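Flagellar motor switch protein FliG (Thermotoga maritima, PDB 3AJC) probably forms part of the switch complex at the base of the flagellar basal body, which interacts with chemotaxis proteins such as CheY and helps set the direction of rotation. Local coordinates at residues G91-A96 and R126-V131; V131-L136 and D164-K169. All coordinates share one frame; numbering follows the deposited sequence.

The two contacts follow one another along the chain and share Val131: contact 1 closes before contact 2 opens, and their centres lie about 19 Å apart. Contact 1 joins the start of helix 92-100 to the end of helix 119-128 close to the centre of the molecule. Contact 2 packs the short turn 132-136 against helix 164-171 in the C-terminal part. The Met-Phe-Val-Phe sequence of residues 129-132, the MFXF motif known in FliG, runs from one contact into the other. Met129 still packs with contact 1, while Phe130 already leans on the turn of contact 2, its CZ 3.6 Å from Ile135 N. The arrangement is consistent with a hinge between two helical bodies.

Contact 1: G91-A96 and R126-V131; sequences GIDTAA and RRRMFV
Arg128 lies across the first turn of helix 92-100, and its side chain meets that helix almost atom by atom. CB touches Ala96 CB, at 3.7 Å, and, in a direction roughly at right angles to that, Ile92 CG2, at 3.8 Å. CG presses tightly on Ile92 CG2, 3.3 Å away. The bend at chi2 (-60°) then turns the chain so that CD and NE pass more loosely by Asp93 OD2 and NH1 reaches the helix. NH1 makes a salt bridge with Asp93 OD2 at 2.7 Å and also lies 3.5 Å from Ile92 CB. The carboxylate oxygen sits over one face of the guanidinium, the two planes being 24° apart, and the side chains cross at about a right angle. Replacing Arg128 with an alanine would probably leave Asp93 without its charged mate and open a gap beside Ile92 CG2. One residue on, Met129 CG rests 3.7 Å from Ala96 CB and begins the MFXF segment that leads to the C-terminal helices, while Asn100 binds the Met129 carbonyl. With no hydrogen bond between the segments, what joins these two helices of the armadillo-like region is face-on charge attraction above a small apolar seat.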
ATOM      1  N   GLY A  91      -0.756   0.857  11.183  1.00 53.24           N
ATOM      2  CA  GLY A  91      -1.590   1.722  10.364  1.00 52.39           C
ATOM      3  C   GLY A  91      -2.195   1.108   9.111  1.00 52.33           C
ATOM      4  O   GLY A  91      -1.967  -0.061   8.788  1.00 51.31           O
ATOM      5  N   ILE A  92      -2.967   1.922   8.398  1.00 50.97           N
ATOM      6  CA  ILE A  92      -3.641   1.503   7.173  1.00 50.88           C
ATOM      7  C   ILE A  92      -2.689   1.126   6.041  1.00 49.10           C
ATOM      8  O   ILE A  92      -2.929   0.154   5.333  1.00 48.13           O
ATOM      9  CB  ILE A  92      -4.600   2.609   6.662  1.00 52.26           C
ATOM     10  CG1 ILE A  92      -5.597   2.981   7.765  1.00 52.85           C
ATOM     11  CG2 ILE A  92      -5.338   2.134   5.414  1.00 51.42           C
ATOM     12  CD1 ILE A  92      -6.407   1.809   8.288  1.00 53.10           C
ATOM     13  N   ASP A  93      -1.621   1.895   5.858  1.00 47.27           N
ATOM     14  CA  ASP A  93      -0.657   1.602   4.800  1.00 46.43           C
ATOM     15  C   ASP A  93       0.030   0.245   5.005  1.00 43.18           C
ATOM     16  O   ASP A  93       0.176  -0.542   4.074  1.00 40.72           O
ATOM     17  CB  ASP A  93       0.385   2.719   4.723  1.00 50.28           C
ATOM     18  CG  ASP A  93       0.066   3.731   3.635  1.00 55.03           C
ATOM     19  OD1 ASP A  93       0.277   3.409   2.443  1.00 57.88           O
ATOM     20  OD2 ASP A  93      -0.408   4.841   3.969  1.00 56.19           O
ATOM     21  N   THR A  94       0.455  -0.020   6.232  1.00 40.47           N
ATOM     22  CA  THR A  94       1.093  -1.285   6.555  1.00 38.11           C
ATOM     23  C   THR A  94       0.142  -2.432   6.197  1.00 34.82           C
ATOM     24  O   THR A  94       0.508  -3.355   5.465  1.00 34.00           O
ATOM     25  CB  THR A  94       1.419  -1.351   8.050  1.00 37.93           C
ATOM     26  OG1 THR A  94       2.242  -0.233   8.391  1.00 39.08           O
ATOM     27  CG2 THR A  94       2.156  -2.646   8.396  1.00 37.16           C
ATOM     28  N   ALA A  95      -1.081  -2.355   6.714  1.00 31.40           N
ATOM     29  CA  ALA A  95      -2.100  -3.367   6.467  1.00 30.23           C
ATOM     30  C   ALA A  95      -2.327  -3.609   4.972  1.00 29.27           C
ATOM     31  O   ALA A  95      -2.336  -4.755   4.519  1.00 30.00           O
ATOM     32  CB  ALA A  95      -3.403  -2.960   7.137  1.00 25.68           C
ATOM     33  N   ALA A  96      -2.507  -2.526   4.220  1.00 26.25           N
ATOM     34  CA  ALA A  96      -2.737  -2.603   2.785  1.00 26.98           C
ATOM     35  C   ALA A  96      -1.573  -3.270   2.053  1.00 26.91           C
ATOM     36  O   ALA A  96      -1.776  -4.029   1.103  1.00 24.28           O
ATOM     37  CB  ALA A  96      -2.980  -1.187   2.214  1.00 24.44           C
ATOM     38  N   ARG A 126      -8.777  -1.089   1.349  1.00 39.38           N
ATOM     39  CA  ARG A 126      -8.904  -1.370  -0.061  1.00 42.14           C
ATOM     40  C   ARG A 126      -8.338  -0.216  -0.883  1.00 43.19           C
ATOM     41  O   ARG A 126      -7.481  -0.426  -1.752  1.00 42.06           O
ATOM     42  CB  ARG A 126     -10.369  -1.599  -0.404  1.00 45.61           C
ATOM     43  CG  ARG A 126     -10.601  -2.173  -1.785  1.00 50.10           C
ATOM     44  CD  ARG A 126     -12.078  -2.247  -2.107  1.00 54.44           C
ATOM     45  NE  ARG A 126     -12.873  -1.359  -1.263  1.00 61.03           N
ATOM     46  CZ  ARG A 126     -13.348  -1.693  -0.064  1.00 63.37           C
ATOM     47  NH1 ARG A 126     -13.106  -2.901   0.436  1.00 64.55           N
ATOM     48  NH2 ARG A 126     -14.067  -0.823   0.635  1.00 64.33           N
ATOM     49  N   ARG A 127      -8.804   1.000  -0.606  1.00 42.44           N
ATOM     50  CA  ARG A 127      -8.316   2.162  -1.340  1.00 43.77           C
ATOM     51  C   ARG A 127      -6.814   2.373  -1.155  1.00 42.51           C
ATOM     52  O   ARG A 127      -6.145   2.880  -2.047  1.00 41.80           O
ATOM     53  CB  ARG A 127      -9.101   3.423  -0.944  1.00 45.79           C
ATOM     54  CG  ARG A 127     -10.509   3.455  -1.559  1.00 49.09           C
ATOM     55  CD  ARG A 127     -11.266   4.764  -1.297  1.00 51.92           C
ATOM     56  NE  ARG A 127     -11.580   4.964   0.120  1.00 53.92           N
ATOM     57  CZ  ARG A 127     -10.804   5.617   0.981  1.00 54.01           C
ATOM     58  NH1 ARG A 127      -9.659   6.151   0.580  1.00 55.15           N
ATOM     59  NH2 ARG A 127     -11.167   5.725   2.250  1.00 54.02           N
ATOM     60  N   ARG A 128      -6.281   1.976  -0.005  1.00 40.47           N
ATOM     61  CA  ARG A 128      -4.850   2.123   0.230  1.00 39.67           C
ATOM     62  C   ARG A 128      -4.043   1.022  -0.464  1.00 36.89           C
ATOM     63  O   ARG A 128      -2.818   1.098  -0.530  1.00 35.34           O
ATOM     64  CB  ARG A 128      -4.546   2.103   1.729  1.00 42.59           C
ATOM     65  CG  ARG A 128      -4.756   3.431   2.414  1.00 50.19           C
ATOM     66  CD  ARG A 128      -3.854   4.485   1.798  1.00 53.02           C
ATOM     67  NE  ARG A 128      -3.885   5.733   2.551  1.00 58.69           N
ATOM     68  CZ  ARG A 128      -3.485   5.856   3.811  1.00 60.30           C
ATOM     69  NH1 ARG A 128      -3.022   4.802   4.469  1.00 63.78           N
ATOM     70  NH2 ARG A 128      -3.545   7.033   4.417  1.00 63.26           N
ATOM     71  N   MET A 129      -4.736   0.008  -0.976  1.00 34.51           N
ATOM     72  CA  MET A 129      -4.089  -1.119  -1.659  1.00 35.28           C
ATOM     73  C   MET A 129      -3.725  -0.844  -3.123  1.00 33.74           C
ATOM     74  O   MET A 129      -3.024  -1.630  -3.757  1.00 33.71           O
ATOM     75  CB  MET A 129      -4.994  -2.357  -1.595  1.00 31.34           C
ATOM     76  CG  MET A 129      -4.948  -3.097  -0.262  1.00 32.72           C
ATOM     77  SD  MET A 129      -6.165  -4.426  -0.186  1.00 32.72           S
ATOM     78  CE  MET A 129      -5.395  -5.675  -1.291  1.00 31.99           C
ATOM     79  N   PHE A 130      -4.214   0.275  -3.645  1.00 33.68           N
ATOM     80  CA  PHE A 130      -3.974   0.670  -5.030  1.00 30.48           C
ATOM     81  C   PHE A 130      -2.479   0.738  -5.344  1.00 28.78           C
ATOM     82  O   PHE A 130      -1.727   1.426  -4.653  1.00 29.47           O
ATOM     83  CB  PHE A 130      -4.613   2.048  -5.274  1.00 32.93           C
ATOM     84  CG  PHE A 130      -4.797   2.385  -6.730  1.00 33.66           C
ATOM     85  CD1 PHE A 130      -5.957   2.011  -7.398  1.00 31.41           C
ATOM     86  CD2 PHE A 130      -3.798   3.041  -7.437  1.00 32.14           C
ATOM     87  CE1 PHE A 130      -6.120   2.275  -8.751  1.00 32.38           C
ATOM     88  CE2 PHE A 130      -3.948   3.313  -8.802  1.00 34.43           C
ATOM     89  CZ  PHE A 130      -5.114   2.931  -9.458  1.00 32.84           C
ATOM     90  N   VAL A 131      -2.039   0.003  -6.359  1.00 26.71           N
ATOM     91  CA  VAL A 131      -0.635   0.053  -6.764  1.00 28.15           C
ATOM     92  C   VAL A 131      -0.584   0.698  -8.145  1.00 28.22           C
ATOM     93  O   VAL A 131      -1.609   0.842  -8.808  1.00 29.13           O
ATOM     94  CB  VAL A 131       0.035  -1.348  -6.836  1.00 28.81           C
ATOM     95  CG1 VAL A 131       0.113  -1.950  -5.437  1.00 28.06           C
ATOM     96  CG2 VAL A 131      -0.715  -2.256  -7.806  1.00 27.05           C
TER

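Contact 2: V131-L136 and D164-K169; sequences VFEDIL and DELKEK
Leu136 and Leu166 mark the closest backbone approach, their CA atoms 6.2 Å apart, where a short 3-10 turn meets helix 164-171. The turn, residues 132-136, opens with the last aromatic of the MFXF motif, Phe132, and is held by bonds from Asp134 N, Ile135 N and Leu136 N to the carbonyls three residues back; the helix has the usual four-residue spacing. Both belong to the C-terminal helical domain of FliG, the part that generates torque against the stator in this family.

Leu166 is the knob of the interface. With CG anti to the backbone N (chi1 175°), its two methyls part between residues of the turn. Leu166 CD2 comes obliquely to the Phe132 ring, 3.5 Å from both Phe132 CE2 and Phe132 CD2, while Leu166 CD1 meets Ile135 CG2 at 3.7 Å, the two side chains crossing at about a right angle. Helix 194-213 backs this apolar patch, with Ile204 touching Phe132 and Ile208 touching Ile135.

Leu136 covers the neighbouring side of the knob. Its CD2 lies 3.6 Å from Leu166 CA, and its CD1 packs against the carboxylate of Glu165, 3.6 Å from OE1. Glu133, bent at chi2 (-61°), folds its own carboxylate past Leu166, OE1 standing 3.8 Å from Leu166 CB. That oxygen is bound by Ser163 OG, which also takes a bond from Leu166 N, so one hydroxyl ties the turn to the start of the helix.

At the far end Lys169 runs out extended beyond CG along the Leu136 side. Its amine is bonded to the carbonyl of Leu138, and NZ adds a weak hydrogen bond to Leu136 O at 3.3 Å.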
ATOM      1  N   VAL A 131      -2.039   0.003  -6.359  1.00 26.71           N
ATOM      2  CA  VAL A 131      -0.635   0.053  -6.764  1.00 28.15           C
ATOM      3  C   VAL A 131      -0.584   0.698  -8.145  1.00 28.22           C
ATOM      4  O   VAL A 131      -1.609   0.842  -8.808  1.00 29.13           O
ATOM      5  CB  VAL A 131       0.035  -1.348  -6.836  1.00 28.81           C
ATOM      6  CG1 VAL A 131       0.113  -1.950  -5.437  1.00 28.06           C
ATOM      7  CG2 VAL A 131      -0.715  -2.256  -7.806  1.00 27.05           C
ATOM      8  N   PHE A 132       0.606   1.076  -8.583  1.00 28.09           N
ATOM      9  CA  PHE A 132       0.732   1.743  -9.870  1.00 29.70           C
ATOM     10  C   PHE A 132       0.102   0.999 -11.039  1.00 28.12           C
ATOM     11  O   PHE A 132      -0.549   1.620 -11.866  1.00 26.49           O
ATOM     12  CB  PHE A 132       2.197   2.050 -10.181  1.00 28.98           C
ATOM     13  CG  PHE A 132       2.376   3.088 -11.249  1.00 30.69           C
ATOM     14  CD1 PHE A 132       1.948   4.401 -11.042  1.00 29.52           C
ATOM     15  CD2 PHE A 132       2.962   2.757 -12.469  1.00 30.35           C
ATOM     16  CE1 PHE A 132       2.106   5.377 -12.046  1.00 30.62           C
ATOM     17  CE2 PHE A 132       3.122   3.715 -13.471  1.00 31.57           C
ATOM     18  CZ  PHE A 132       2.693   5.027 -13.264  1.00 31.48           C
ATOM     19  N   GLU A 133       0.284  -0.320 -11.111  1.00 28.32           N
ATOM     20  CA  GLU A 133      -0.296  -1.095 -12.206  1.00 28.65           C
ATOM     21  C   GLU A 133      -1.820  -1.097 -12.138  1.00 28.33           C
ATOM     22  O   GLU A 133      -2.474  -1.380 -13.135  1.00 28.24           O
ATOM     23  CB  GLU A 133       0.216  -2.544 -12.205  1.00 31.60           C
ATOM     24  CG  GLU A 133       1.666  -2.742 -12.650  1.00 33.26           C
ATOM     25  CD  GLU A 133       1.940  -2.297 -14.087  1.00 34.36           C
ATOM     26  OE1 GLU A 133       1.110  -2.566 -14.980  1.00 35.67           O
ATOM     27  OE2 GLU A 133       3.009  -1.694 -14.330  1.00 37.97           O
ATOM     28  N   ASP A 134      -2.389  -0.783 -10.975  1.00 28.91           N
ATOM     29  CA  ASP A 134      -3.847  -0.746 -10.858  1.00 32.50           C
ATOM     30  C   ASP A 134      -4.461   0.312 -11.789  1.00 33.96           C
ATOM     31  O   ASP A 134      -5.667   0.293 -12.054  1.00 35.44           O
ATOM     32  CB  ASP A 134      -4.278  -0.493  -9.404  1.00 32.74           C
ATOM     33  CG  ASP A 134      -4.126  -1.742  -8.516  1.00 35.16           C
ATOM     34  OD1 ASP A 134      -4.448  -2.855  -8.977  1.00 31.41           O
ATOM     35  OD2 ASP A 134      -3.698  -1.608  -7.353  1.00 33.74           O
ATOM     36  N   ILE A 135      -3.630   1.229 -12.289  1.00 33.81           N
ATOM     37  CA  ILE A 135      -4.097   2.265 -13.203  1.00 32.16           C
ATOM     38  C   ILE A 135      -4.722   1.623 -14.444  1.00 32.22           C
ATOM     39  O   ILE A 135      -5.515   2.249 -15.143  1.00 30.29           O
ATOM     40  CB  ILE A 135      -2.936   3.207 -13.617  1.00 30.95           C
ATOM     41  CG1 ILE A 135      -2.540   4.078 -12.425  1.00 28.57           C
ATOM     42  CG2 ILE A 135      -3.362   4.104 -14.793  1.00 29.32           C
ATOM     43  CD1 ILE A 135      -1.276   4.900 -12.627  1.00 26.00           C
ATOM     44  N   LEU A 136      -4.366   0.369 -14.713  1.00 36.41           N
ATOM     45  CA  LEU A 136      -4.931  -0.357 -15.852  1.00 37.75           C
ATOM     46  C   LEU A 136      -6.410  -0.658 -15.579  1.00 39.18           C
ATOM     47  O   LEU A 136      -7.180  -0.927 -16.500  1.00 40.50           O
ATOM     48  CB  LEU A 136      -4.178  -1.669 -16.083  1.00 38.25           C
ATOM     49  CG  LEU A 136      -2.748  -1.592 -16.624  1.00 39.03           C
ATOM     50  CD1 LEU A 136      -2.124  -2.986 -16.616  1.00 37.68           C
ATOM     51  CD2 LEU A 136      -2.755  -1.010 -18.034  1.00 37.98           C
ATOM     52  N   ASP A 164       4.800  -2.178 -20.354  1.00 43.66           N
ATOM     53  CA  ASP A 164       4.578  -1.591 -21.671  1.00 45.41           C
ATOM     54  C   ASP A 164       3.102  -1.313 -21.913  1.00 43.66           C
ATOM     55  O   ASP A 164       2.737  -0.324 -22.539  1.00 43.65           O
ATOM     56  CB  ASP A 164       5.104  -2.529 -22.759  1.00 49.38           C
ATOM     57  CG  ASP A 164       6.622  -2.636 -22.752  1.00 53.83           C
ATOM     58  OD1 ASP A 164       7.161  -3.415 -23.567  1.00 56.83           O
ATOM     59  OD2 ASP A 164       7.277  -1.942 -21.939  1.00 55.70           O
ATOM     60  N   GLU A 165       2.255  -2.196 -21.411  1.00 41.95           N
ATOM     61  CA  GLU A 165       0.823  -2.035 -21.575  1.00 43.30           C
ATOM     62  C   GLU A 165       0.334  -0.806 -20.812  1.00 42.25           C
ATOM     63  O   GLU A 165      -0.496  -0.043 -21.305  1.00 42.02           O
ATOM     64  CB  GLU A 165       0.124  -3.289 -21.073  1.00 44.11           C
ATOM     65  CG  GLU A 165      -1.348  -3.156 -20.854  1.00 49.41           C
ATOM     66  CD  GLU A 165      -1.885  -4.361 -20.122  1.00 55.55           C
ATOM     67  OE1 GLU A 165      -1.073  -5.009 -19.422  1.00 59.38           O
ATOM     68  OE2 GLU A 165      -3.097  -4.662 -20.230  1.00 58.43           O
ATOM     69  N   LEU A 166       0.843  -0.615 -19.601  1.00 40.94           N
ATOM     70  CA  LEU A 166       0.437   0.536 -18.818  1.00 39.11           C
ATOM     71  C   LEU A 166       1.010   1.774 -19.470  1.00 38.39           C
ATOM     72  O   LEU A 166       0.380   2.832 -19.451  1.00 38.51           O
ATOM     73  CB  LEU A 166       0.935   0.430 -17.379  1.00 39.88           C
ATOM     74  CG  LEU A 166       0.654   1.660 -16.511  1.00 40.06           C
ATOM     75  CD1 LEU A 166      -0.830   2.008 -16.576  1.00 39.01           C
ATOM     76  CD2 LEU A 166       1.098   1.382 -15.075  1.00 40.86           C
ATOM     77  N   LYS A 167       2.210   1.645 -20.031  1.00 36.67           N
ATOM     78  CA  LYS A 167       2.846   2.762 -20.719  1.00 38.77           C
ATOM     79  C   LYS A 167       1.888   3.235 -21.811  1.00 40.13           C
ATOM     80  O   LYS A 167       1.561   4.418 -21.904  1.00 39.32           O
ATOM     81  CB  LYS A 167       4.158   2.332 -21.383  1.00 39.35           C
ATOM     82  CG  LYS A 167       5.288   1.931 -20.445  1.00 42.83           C
ATOM     83  CD  LYS A 167       6.610   1.888 -21.221  1.00 45.61           C
ATOM     84  CE  LYS A 167       7.792   1.485 -20.353  1.00 45.21           C
ATOM     85  NZ  LYS A 167       7.652   0.081 -19.889  1.00 49.03           N
ATOM     86  N   GLU A 168       1.440   2.288 -22.631  1.00 41.63           N
ATOM     87  CA  GLU A 168       0.524   2.580 -23.720  1.00 44.76           C
ATOM     88  C   GLU A 168      -0.789   3.220 -23.285  1.00 43.75           C
ATOM     89  O   GLU A 168      -1.167   4.271 -23.803  1.00 44.56           O
ATOM     90  CB  GLU A 168       0.238   1.307 -24.523  1.00 47.92           C
ATOM     91  CG  GLU A 168       1.172   1.123 -25.706  1.00 55.80           C
ATOM     92  CD  GLU A 168       0.950   2.178 -26.788  1.00 60.16           C
ATOM     93  OE1 GLU A 168       0.403   1.837 -27.860  1.00 63.41           O
ATOM     94  OE2 GLU A 168       1.315   3.353 -26.567  1.00 62.68           O
ATOM     95  N   LYS A 169      -1.486   2.610 -22.336  1.00 42.61           N
ATOM     96  CA  LYS A 169      -2.754   3.185 -21.911  1.00 43.09           C
ATOM     97  C   LYS A 169      -2.605   4.622 -21.396  1.00 42.48           C
ATOM     98  O   LYS A 169      -3.519   5.439 -21.547  1.00 40.95           O
ATOM     99  CB  LYS A 169      -3.433   2.311 -20.853  1.00 43.85           C
ATOM    100  CG  LYS A 169      -4.881   2.727 -20.613  1.00 45.46           C
ATOM    101  CD  LYS A 169      -5.670   1.704 -19.816  1.00 48.09           C
ATOM    102  CE  LYS A 169      -7.155   2.076 -19.786  1.00 48.91           C
ATOM    103  NZ  LYS A 169      -7.975   1.173 -18.929  1.00 51.42           N
TER